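Local coordinates for protein Cyclase/dehydrase (Mycobacterium smegmatis str. MC2 155, PDB 5Z8O) that is of unknown function but, as a START-superfamily protein of the polyketide cyclase/lipid transport family, probably binds a hydrophobic ligand, at residues Lys6-Ala11 with Ala136-Val141; Glu25-Pro28 with Glu33-Gly36. One frame throughout, in Å; residues are numbered along the deposited sequence.

Contact 1: Lys6-Ala11 with Ala136-Val141; sequences KTVEVA and ALEGRV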
ATOM      1  N   LYS B   6       8.338 -15.394 -20.415  1.00 35.52           N
ATOM      2  CA  LYS B   6       7.427 -15.458 -21.545  1.00 34.43           C
ATOM      3  C   LYS B   6       7.839 -14.432 -22.587  1.00 32.29           C
ATOM      4  O   LYS B   6       8.071 -13.266 -22.259  1.00 33.02           O
ATOM      5  CB  LYS B   6       5.985 -15.210 -21.104  1.00 32.27           C
ATOM      6  CG  LYS B   6       5.061 -14.919 -22.255  1.00 36.64           C
ATOM      7  CD  LYS B   6       3.743 -15.624 -22.093  1.00 41.26           C
ATOM      8  CE  LYS B   6       3.055 -15.729 -23.436  1.00 44.77           C
ATOM      9  NZ  LYS B   6       3.161 -17.103 -23.996  1.00 42.44           N
ATOM     10  N   THR B   7       7.924 -14.869 -23.839  1.00 36.41           N
ATOM     11  CA  THR B   7       8.159 -13.983 -24.970  1.00 36.14           C
ATOM     12  C   THR B   7       6.948 -14.049 -25.889  1.00 39.14           C
ATOM     13  O   THR B   7       6.466 -15.141 -26.207  1.00 41.91           O
ATOM     14  CB  THR B   7       9.429 -14.378 -25.727  1.00 34.59           C
ATOM     15  OG1 THR B   7      10.532 -14.428 -24.814  1.00 35.20           O
ATOM     16  CG2 THR B   7       9.741 -13.355 -26.796  1.00 32.51           C
ATOM     17  N   VAL B   8       6.456 -12.888 -26.311  1.00 37.17           N
ATOM     18  CA  VAL B   8       5.299 -12.815 -27.195  1.00 38.17           C
ATOM     19  C   VAL B   8       5.539 -11.734 -28.241  1.00 36.92           C
ATOM     20  O   VAL B   8       6.078 -10.664 -27.935  1.00 37.91           O
ATOM     21  CB  VAL B   8       3.997 -12.551 -26.404  1.00 42.29           C
ATOM     22  CG1 VAL B   8       4.109 -11.276 -25.577  1.00 39.41           C
ATOM     23  CG2 VAL B   8       2.801 -12.487 -27.342  1.00 47.94           C
ATOM     24  N   GLU B   9       5.164 -12.028 -29.483  1.00 32.20           N
ATOM     25  CA  GLU B   9       5.174 -11.041 -30.553  1.00 36.38           C
ATOM     26  C   GLU B   9       3.835 -10.314 -30.547  1.00 40.88           C
ATOM     27  O   GLU B   9       2.778 -10.952 -30.562  1.00 45.99           O
ATOM     28  CB  GLU B   9       5.409 -11.711 -31.908  1.00 42.45           C
ATOM     29  CG  GLU B   9       6.822 -12.228 -32.109  1.00 48.11           C
ATOM     30  CD  GLU B   9       7.056 -12.778 -33.507  1.00 54.21           C
ATOM     31  OE1 GLU B   9       6.955 -14.012 -33.690  1.00 57.63           O
ATOM     32  OE2 GLU B   9       7.323 -11.981 -34.424  1.00 54.06           O
ATOM     33  N   VAL B  10       3.883  -8.985 -30.535  1.00 39.04           N
ATOM     34  CA  VAL B  10       2.685  -8.161 -30.437  1.00 42.53           C
ATOM     35  C   VAL B  10       2.594  -7.270 -31.667  1.00 50.15           C
ATOM     36  O   VAL B  10       3.601  -6.715 -32.121  1.00 47.65           O
ATOM     37  CB  VAL B  10       2.684  -7.312 -29.147  1.00 44.12           C
ATOM     38  CG1 VAL B  10       1.378  -6.558 -29.009  1.00 43.96           C
ATOM     39  CG2 VAL B  10       2.923  -8.190 -27.926  1.00 45.73           C
ATOM     40  N   ALA B  11       1.380  -7.124 -32.196  1.00 44.74           N
ATOM     41  CA  ALA B  11       1.144  -6.359 -33.420  1.00 43.77           C
ATOM     42  C   ALA B  11       0.918  -4.882 -33.095  1.00 46.05           C
ATOM     43  O   ALA B  11      -0.142  -4.305 -33.341  1.00 47.05           O
ATOM     44  CB  ALA B  11      -0.031  -6.948 -34.191  1.00 42.31           C
ATOM     45  N   ALA B 136      -4.182 -10.678 -21.976  1.00 29.49           N
ATOM     46  CA  ALA B 136      -4.811  -9.408 -21.627  1.00 30.69           C
ATOM     47  C   ALA B 136      -4.156  -8.249 -22.368  1.00 29.07           C
ATOM     48  O   ALA B 136      -4.847  -7.340 -22.846  1.00 32.78           O
ATOM     49  CB  ALA B 136      -4.753  -9.192 -20.115  1.00 22.07           C
ATOM     50  N   LEU B 137      -2.826  -8.272 -22.497  1.00 20.19           N
ATOM     51  CA  LEU B 137      -2.151  -7.218 -23.244  1.00 24.42           C
ATOM     52  C   LEU B 137      -2.528  -7.267 -24.721  1.00 26.05           C
ATOM     53  O   LEU B 137      -2.716  -6.222 -25.353  1.00 24.60           O
ATOM     54  CB  LEU B 137      -0.638  -7.326 -23.065  1.00 33.99           C
ATOM     55  CG  LEU B 137       0.166  -6.312 -23.878  1.00 39.35           C
ATOM     56  CD1 LEU B 137      -0.179  -4.902 -23.443  1.00 39.63           C
ATOM     57  CD2 LEU B 137       1.647  -6.559 -23.726  1.00 38.97           C
ATOM     58  N   GLU B 138      -2.638  -8.473 -25.287  1.00 26.82           N
ATOM     59  CA  GLU B 138      -3.129  -8.619 -26.655  1.00 35.27           C
ATOM     60  C   GLU B 138      -4.472  -7.925 -26.833  1.00 29.85           C
ATOM     61  O   GLU B 138      -4.686  -7.199 -27.811  1.00 28.01           O
ATOM     62  CB  GLU B 138      -3.239 -10.101 -27.021  1.00 42.70           C
ATOM     63  CG  GLU B 138      -1.905 -10.815 -27.117  1.00 52.27           C
ATOM     64  CD  GLU B 138      -2.040 -12.242 -27.608  1.00 64.08           C
ATOM     65  OE1 GLU B 138      -3.179 -12.759 -27.638  1.00 70.92           O
ATOM     66  OE2 GLU B 138      -1.006 -12.850 -27.952  1.00 64.39           O
ATOM     67  N   GLY B 139      -5.395  -8.142 -25.895  1.00 32.78           N
ATOM     68  CA  GLY B 139      -6.685  -7.477 -25.976  1.00 34.46           C
ATOM     69  C   GLY B 139      -6.571  -5.969 -25.883  1.00 34.84           C
ATOM     70  O   GLY B 139      -7.244  -5.240 -26.617  1.00 35.77           O
ATOM     71  N   ARG B 140      -5.717  -5.478 -24.980  1.00 29.12           N
ATOM     72  CA  ARG B 140      -5.517  -4.039 -24.852  1.00 29.04           C
ATOM     73  C   ARG B 140      -4.897  -3.444 -26.112  1.00 29.26           C
ATOM     74  O   ARG B 140      -5.224  -2.312 -26.489  1.00 25.79           O
ATOM     75  CB  ARG B 140      -4.649  -3.743 -23.628  1.00 24.50           C
ATOM     76  CG  ARG B 140      -4.414  -2.272 -23.352  1.00 25.49           C
ATOM     77  CD  ARG B 140      -5.726  -1.547 -23.112  1.00 28.44           C
ATOM     78  NE  ARG B 140      -5.530  -0.268 -22.437  1.00 31.85           N
ATOM     79  CZ  ARG B 140      -6.520   0.492 -21.980  1.00 37.17           C
ATOM     80  NH1 ARG B 140      -7.779   0.104 -22.139  1.00 40.45           N
ATOM     81  NH2 ARG B 140      -6.253   1.639 -21.371  1.00 37.49           N
ATOM     82  N   VAL B 141      -4.010  -4.191 -26.775  1.00 28.39           N
ATOM     83  CA  VAL B 141      -3.405  -3.710 -28.014  1.00 25.66           C
ATOM     84  C   VAL B 141      -4.459  -3.594 -29.109  1.00 31.01           C
ATOM     85  O   VAL B 141      -4.545  -2.576 -29.803  1.00 34.90           O
ATOM     86  CB  VAL B 141      -2.247  -4.632 -28.433  1.00 25.85           C
ATOM     87  CG1 VAL B 141      -1.820  -4.348 -29.867  1.00 27.31           C
ATOM     88  CG2 VAL B 141      -1.080  -4.451 -27.487  1.00 27.17           C
TER
HETATM   89  O   HOH W   1      -0.116 -10.753 -30.561  1.00 42.86           O
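Val10 and Val141 make a sparse apolar contact between the first strand of the sheet and the C-terminal part of the long helix 119-144, in the helix-grip fold of START proteins, where a curved antiparallel sheet wraps round that helix. Strand 4-10 is an outermost strand of the sheet within the chain, paired to strand 103-113. The backbones stay apart, with CA of Val10 7.0 Å from CA of Glu138, so side chains and a water lie across the space.

Val10 holds CG1 anti to its backbone N (chi1 -175°), which carries this methyl to the helix; it meets CG2 of Val141 at 3.6 Å and reaches the other branch, CG1 of Val141, at 4.0 Å. One methyl thus rests against both arms of the opposing valine. Ile17 of helix 14-22 touches both valines and closes this buried patch. CG1 of Val141 also lies 3.9 Å from O of Ala11, where the strand has ended.

One turn back along the helix the contact becomes more polar and exposed. Glu138 stretches its extended chain across to the strand, and its OE2 comes 3.9 Å from CG2 of Val8, a van der Waals approach. A water sits between this carboxylate and the strand, donating to O of Glu9 at 2.9 Å and only weakly to OE2 of Glu138 at 3.5 Å.

Contact 2: Glu25-Pro28 with Glu33-Gly36; sequences EAYP and EIKG
The short, weakly bonded helix 27-30 turns back on the start of strand 34-42 in a tight helix-to-strand connection, part of the route by which START and Bet v 1-like proteins pass from the helices that follow the first strand into the second strand of the sheet. Pro28 and Ile34 form its centre, their CA atoms 4.9 Å apart, and the two segments hold together by packing without a direct hydrogen bond.

The pyrrolidine ring of Pro28 lies against the strand backbone. CB of Pro28 is 3.2 Å from O of Ile34, and the CA of Pro28 approaches the same oxygen at 3.3 Å in a CA-H...O contact, bent to 120° at the hydrogen. Farther round the ring, CG of Pro28 reaches CA of Gly36 at 3.6 Å, so the proline spans from the carbonyl of Ile34 to the glycine two residues on. Ile34 answers with both branches. CG2 of Ile34, anti to the backbone N, meets CG of Pro28 at 3.9 Å, while CD1 of Ile34, at the end of an extended branch (chi2 180°), comes obliquely to the Tyr27 ring and lies 4.4 Å from CB of Tyr27.

The tyrosine ring then leads away from the strand: its hydroxyl is hydrogen-bonded to O of Val21 in helix 14-22, and the ring meets that of Trp30 with the planes nearly perpendicular. On the strand side, Lys35 and Gly36 both pair with Asp54 of the adjacent strand 48-57. This extra residue opposite a single partner is a classic beta bulge, here at the beginning of strand 34-42, outermost in the sheet within this chain, with Pro28 packed over it.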
ATOM      1  N   GLU B  25      -1.614   3.155 -13.849  1.00 12.21           N
ATOM      2  CA  GLU B  25      -2.944   3.429 -13.323  1.00 20.49           C
ATOM      3  C   GLU B  25      -4.057   3.030 -14.285  1.00 15.73           C
ATOM      4  O   GLU B  25      -5.218   2.985 -13.870  1.00 17.09           O
ATOM      5  CB  GLU B  25      -3.057   4.907 -12.942  1.00 21.40           C
ATOM      6  CG  GLU B  25      -2.184   5.265 -11.743  1.00 22.12           C
ATOM      7  CD  GLU B  25      -2.400   6.681 -11.236  1.00 30.53           C
ATOM      8  OE1 GLU B  25      -2.834   7.546 -12.029  1.00 31.16           O
ATOM      9  OE2 GLU B  25      -2.129   6.925 -10.038  1.00 25.79           O
ATOM     10  N   ALA B  26      -3.737   2.719 -15.540  1.00 17.99           N
ATOM     11  CA  ALA B  26      -4.723   2.194 -16.476  1.00 17.89           C
ATOM     12  C   ALA B  26      -4.799   0.672 -16.468  1.00 20.66           C
ATOM     13  O   ALA B  26      -5.653   0.109 -17.163  1.00 19.40           O
ATOM     14  CB  ALA B  26      -4.428   2.682 -17.899  1.00 17.35           C
ATOM     15  N   TYR B  27      -3.939  -0.001 -15.702  1.00 20.65           N
ATOM     16  CA  TYR B  27      -3.988  -1.460 -15.615  1.00 18.68           C
ATOM     17  C   TYR B  27      -5.374  -2.023 -15.316  1.00 20.39           C
ATOM     18  O   TYR B  27      -5.753  -3.015 -15.962  1.00 19.02           O
ATOM     19  CB  TYR B  27      -2.995  -1.974 -14.559  1.00 17.03           C
ATOM     20  CG  TYR B  27      -1.553  -2.050 -15.015  1.00 20.95           C
ATOM     21  CD1 TYR B  27      -1.162  -1.562 -16.253  1.00 15.95           C
ATOM     22  CD2 TYR B  27      -0.589  -2.649 -14.212  1.00 31.75           C
ATOM     23  CE1 TYR B  27       0.156  -1.642 -16.671  1.00 21.97           C
ATOM     24  CE2 TYR B  27       0.728  -2.739 -14.621  1.00 34.69           C
ATOM     25  CZ  TYR B  27       1.095  -2.236 -15.852  1.00 32.19           C
ATOM     26  OH  TYR B  27       2.407  -2.327 -16.256  1.00 32.83           O
ATOM     27  N   PRO B  28      -6.162  -1.483 -14.376  1.00 15.92           N
ATOM     28  CA  PRO B  28      -7.471  -2.095 -14.095  1.00 16.33           C
ATOM     29  C   PRO B  28      -8.424  -2.095 -15.278  1.00 17.34           C
ATOM     30  O   PRO B  28      -9.332  -2.932 -15.311  1.00 19.50           O
ATOM     31  CB  PRO B  28      -8.018  -1.241 -12.940  1.00 19.79           C
ATOM     32  CG  PRO B  28      -6.815  -0.623 -12.315  1.00 18.90           C
ATOM     33  CD  PRO B  28      -5.887  -0.361 -13.457  1.00 16.46           C
ATOM     34  N   GLU B  33      -8.731  -8.898 -13.027  1.00 31.92           N
ATOM     35  CA  GLU B  33      -8.434  -9.210 -11.634  1.00 31.67           C
ATOM     36  C   GLU B  33      -7.713  -8.080 -10.912  1.00 30.39           C
ATOM     37  O   GLU B  33      -7.475  -8.188  -9.706  1.00 26.97           O
ATOM     38  CB  GLU B  33      -7.571 -10.471 -11.566  1.00 38.12           C
ATOM     39  CG  GLU B  33      -8.185 -11.669 -12.251  1.00 48.13           C
ATOM     40  CD  GLU B  33      -7.132 -12.564 -12.867  1.00 56.19           C
ATOM     41  OE1 GLU B  33      -6.005 -12.612 -12.334  1.00 59.05           O
ATOM     42  OE2 GLU B  33      -7.425 -13.199 -13.903  1.00 59.72           O
ATOM     43  N   ILE B  34      -7.413  -6.986 -11.600  1.00 27.82           N
ATOM     44  CA  ILE B  34      -6.782  -5.820 -10.994  1.00 25.71           C
ATOM     45  C   ILE B  34      -7.857  -4.761 -10.815  1.00 23.97           C
ATOM     46  O   ILE B  34      -8.415  -4.252 -11.793  1.00 26.79           O
ATOM     47  CB  ILE B  34      -5.616  -5.299 -11.843  1.00 21.85           C
ATOM     48  CG1 ILE B  34      -4.500  -6.344 -11.914  1.00 23.87           C
ATOM     49  CG2 ILE B  34      -5.098  -3.979 -11.288  1.00 15.67           C
ATOM     50  CD1 ILE B  34      -3.310  -5.915 -12.744  1.00 23.81           C
ATOM     51  N   LYS B  35      -8.180  -4.457  -9.561  1.00 22.93           N
ATOM     52  CA  LYS B  35      -9.242  -3.504  -9.272  1.00 28.02           C
ATOM     53  C   LYS B  35      -8.744  -2.073  -9.139  1.00 23.48           C
ATOM     54  O   LYS B  35      -9.532  -1.139  -9.318  1.00 24.46           O
ATOM     55  CB  LYS B  35      -9.975  -3.918  -7.992  1.00 30.50           C
ATOM     56  CG  LYS B  35     -10.809  -5.188  -8.135  1.00 35.93           C
ATOM     57  CD  LYS B  35     -11.208  -5.444  -9.584  1.00 39.27           C
ATOM     58  CE  LYS B  35     -12.477  -6.271  -9.673  1.00 43.95           C
ATOM     59  NZ  LYS B  35     -12.155  -7.726  -9.707  1.00 48.90           N
ATOM     60  N   GLY B  36      -7.466  -1.877  -8.835  1.00 19.01           N
ATOM     61  CA  GLY B  36      -6.932  -0.537  -8.710  1.00 22.63           C
ATOM     62  C   GLY B  36      -5.425  -0.543  -8.782  1.00 18.91           C
ATOM     63  O   GLY B  36      -4.772  -1.525  -8.415  1.00 16.14           O
TER

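In the fold
Contact 2 is nested in the chain loop that contact 1 closes, and their centres lie about 17 Å apart. Strands 4-10 and 34-42, the outermost strands of the same seven-stranded sheet within this chain, carry one contact each, so the pair marks both ends of the strand order. Helix 119-144 links them: Arg140 turns to the connection before strand 34-42, its NH2 lying 4.1 Å from CB of Ala26 and hydrogen-bonding to Gln29. Trp30 touches Ala136, Leu137 and Arg140, so helix 27-30, on which contact 2 sits, packs on helix 119-144. In relatives, the space between this helix and the sheet holds hydrophobic ligands; a similar role here is inferred.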